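Local coordinates for chromosome-partitioning protein Spo0J (Thermus thermophilus HB27, PDB 1VZ0) that probably takes part in chromosome partitioning, binding the centromere-like parS site and stimulating the ATPase activity of its partner Soj, at residues L181-P186 and Q205-R210. Sequence-based numbering, arbitrary orientation.
Sequences LLMLEP and QAEALR
Two bends in the side chain of R210, at chi2 (-127°) and chi3 (-52°), swing its guanidinium back to the backbone of M183. The first torsion of L184 sets CG beside its own backbone N, and CD2 then reaches R210. The central bond runs from R210 NH2 to M183 O, at 3.0 Å and with an N-H...O angle of 155°. It is a fairly straight bond, though the donor lies somewhat off the carbonyl plane. The oxygen sits at the edge of the guanidinium, slightly out of its plane. This single bond ties the end of R210 to the last turn of helix 175-183. The aliphatic part of R210 also packs against M183 and L184. R210 CD lies 3.8 Å from M183 CB, and R210 CG lies 3.6 Å from L184 CD2. The L184 and R210 side chains pass alongside each other in opposite directions. L184 CD2 also lies 4.2 Å from L209 C. The M183 chain bends at chi3, and M183 CE comes within 4.3 Å of E207 CG, a loose contact between exposed side chains. E185 OE1 stays 5.6 Å from R210 NH2, so any attraction between these opposite charges is probably modest.

L184 is buried, while M183, E207 and R210 are exposed. E207 to R210 form a type I beta turn, which presents R210 to L184. On the inner side, L181 and A206 both touch I196 of helix 189-199, and L209 touches W191. The contact thus joins the C-terminal end of helix 175-183 to the E207-R210 turn, a surface contact within the helical ParB HTH domain, outside the predicted helix-turn-helix motif (137-156).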
loop_
_atom_site.group_PDB
_atom_site.type_symbol
_atom_site.label_atom_id
_atom_site.label_comp_id
_atom_site.label_asym_id
_atom_site.label_seq_id
_atom_site.Cartn_x
_atom_site.Cartn_y
_atom_site.Cartn_z
ATOM N N LEU C 181 23.125 -1.064 3.213
ATOM C CA LEU C 181 23.112 -1.779 4.488
ATOM C C LEU C 181 23.395 -3.266 4.282
ATOM O O LEU C 181 23.949 -3.907 5.158
ATOM C CB LEU C 181 21.765 -1.590 5.214
ATOM C CG LEU C 181 21.462 -0.177 5.737
ATOM C CD1 LEU C 181 20.061 -0.141 6.333
ATOM C CD2 LEU C 181 22.492 0.242 6.788
ATOM N N LEU C 182 23.015 -3.803 3.125
ATOM C CA LEU C 182 23.254 -5.212 2.819
ATOM C C LEU C 182 24.730 -5.480 2.615
ATOM O O LEU C 182 25.147 -6.629 2.680
ATOM C CB LEU C 182 22.500 -5.657 1.553
ATOM C CG LEU C 182 20.993 -5.914 1.717
ATOM C CD1 LEU C 182 20.368 -6.243 0.371
ATOM C CD2 LEU C 182 20.771 -7.066 2.711
ATOM N N MET C 183 25.512 -4.433 2.359
ATOM C CA MET C 183 26.949 -4.590 2.157
ATOM C C MET C 183 27.666 -4.600 3.500
ATOM O O MET C 183 28.825 -4.994 3.594
ATOM C CB MET C 183 27.508 -3.474 1.244
ATOM C CG MET C 183 26.908 -3.493 -0.179
ATOM S SD MET C 183 27.788 -2.572 -1.481
ATOM C CE MET C 183 28.067 -1.018 -0.583
ATOM N N LEU C 184 26.981 -4.175 4.551
ATOM C CA LEU C 184 27.588 -4.184 5.879
ATOM C C LEU C 184 27.400 -5.572 6.456
ATOM O O LEU C 184 26.493 -6.284 6.045
ATOM C CB LEU C 184 26.908 -3.166 6.801
ATOM C CG LEU C 184 27.029 -1.675 6.485
ATOM C CD1 LEU C 184 26.252 -0.871 7.522
ATOM C CD2 LEU C 184 28.492 -1.270 6.475
ATOM N N GLU C 185 28.261 -5.970 7.386
ATOM C CA GLU C 185 28.128 -7.283 8.017
ATOM C C GLU C 185 26.824 -7.248 8.816
ATOM O O GLU C 185 26.458 -6.215 9.371
ATOM C CB GLU C 185 29.314 -7.576 8.950
ATOM C CG GLU C 185 30.625 -7.839 8.226
ATOM C CD GLU C 185 30.545 -9.050 7.307
ATOM O OE1 GLU C 185 30.956 -8.948 6.137
ATOM O OE2 GLU C 185 30.066 -10.109 7.754
ATOM N N PRO C 186 26.111 -8.379 8.880
ATOM C CA PRO C 186 24.834 -8.487 9.606
ATOM C C PRO C 186 24.783 -7.769 10.958
ATOM O O PRO C 186 23.866 -6.999 11.224
ATOM C CB PRO C 186 24.643 -9.994 9.751
ATOM C CG PRO C 186 25.313 -10.532 8.502
ATOM C CD PRO C 186 26.575 -9.699 8.415
ATOM N N GLN C 205 26.868 8.332 0.819
ATOM C CA GLN C 205 27.532 8.333 2.111
ATOM C C GLN C 205 27.207 7.081 2.915
ATOM O O GLN C 205 27.980 6.699 3.788
ATOM C CB GLN C 205 27.217 9.614 2.905
ATOM C CG GLN C 205 25.821 10.136 2.760
ATOM C CD GLN C 205 25.712 11.634 3.035
ATOM O OE1 GLN C 205 24.621 12.196 3.010
ATOM N NE2 GLN C 205 26.842 12.282 3.290
ATOM N N ALA C 206 26.084 6.429 2.619
ATOM C CA ALA C 206 25.752 5.191 3.330
ATOM C C ALA C 206 26.745 4.115 2.858
ATOM O O ALA C 206 27.097 3.213 3.605
ATOM C CB ALA C 206 24.327 4.763 3.034
ATOM N N GLU C 207 27.199 4.228 1.614
ATOM C CA GLU C 207 28.165 3.285 1.068
ATOM C C GLU C 207 29.519 3.479 1.765
ATOM O O GLU C 207 30.291 2.536 1.927
ATOM C CB GLU C 207 28.331 3.500 -0.443
ATOM C CG GLU C 207 27.128 3.101 -1.282
ATOM C CD GLU C 207 27.293 3.459 -2.761
ATOM O OE1 GLU C 207 26.378 3.177 -3.556
ATOM O OE2 GLU C 207 28.341 4.024 -3.131
ATOM N N ALA C 208 29.796 4.708 2.177
ATOM C CA ALA C 208 31.048 5.013 2.850
ATOM C C ALA C 208 31.070 4.457 4.274
ATOM O O ALA C 208 32.126 4.374 4.898
ATOM C CB ALA C 208 31.268 6.516 2.875
ATOM N N LEU C 209 29.908 4.071 4.789
ATOM C CA LEU C 209 29.841 3.532 6.141
ATOM C C LEU C 209 30.704 2.286 6.338
ATOM O O LEU C 209 31.132 1.988 7.456
ATOM C CB LEU C 209 28.390 3.233 6.526
ATOM C CG LEU C 209 27.604 4.486 6.904
ATOM C CD1 LEU C 209 26.190 4.137 7.267
ATOM C CD2 LEU C 209 28.297 5.158 8.067
ATOM N N ARG C 210 30.964 1.562 5.255
ATOM C CA ARG C 210 31.790 0.365 5.340
ATOM C C ARG C 210 33.204 0.744 5.769
ATOM O O ARG C 210 33.878 1.529 5.095
ATOM C CB ARG C 210 31.840 -0.336 3.986
ATOM C CG ARG C 210 30.496 -0.827 3.487
ATOM C CD ARG C 210 30.580 -2.307 3.133
ATOM N NE ARG C 210 31.694 -2.566 2.229
ATOM C CZ ARG C 210 32.145 -3.774 1.903
ATOM N NH1 ARG C 210 33.165 -3.879 1.072
ATOM N NH2 ARG C 210 31.592 -4.871 2.400
#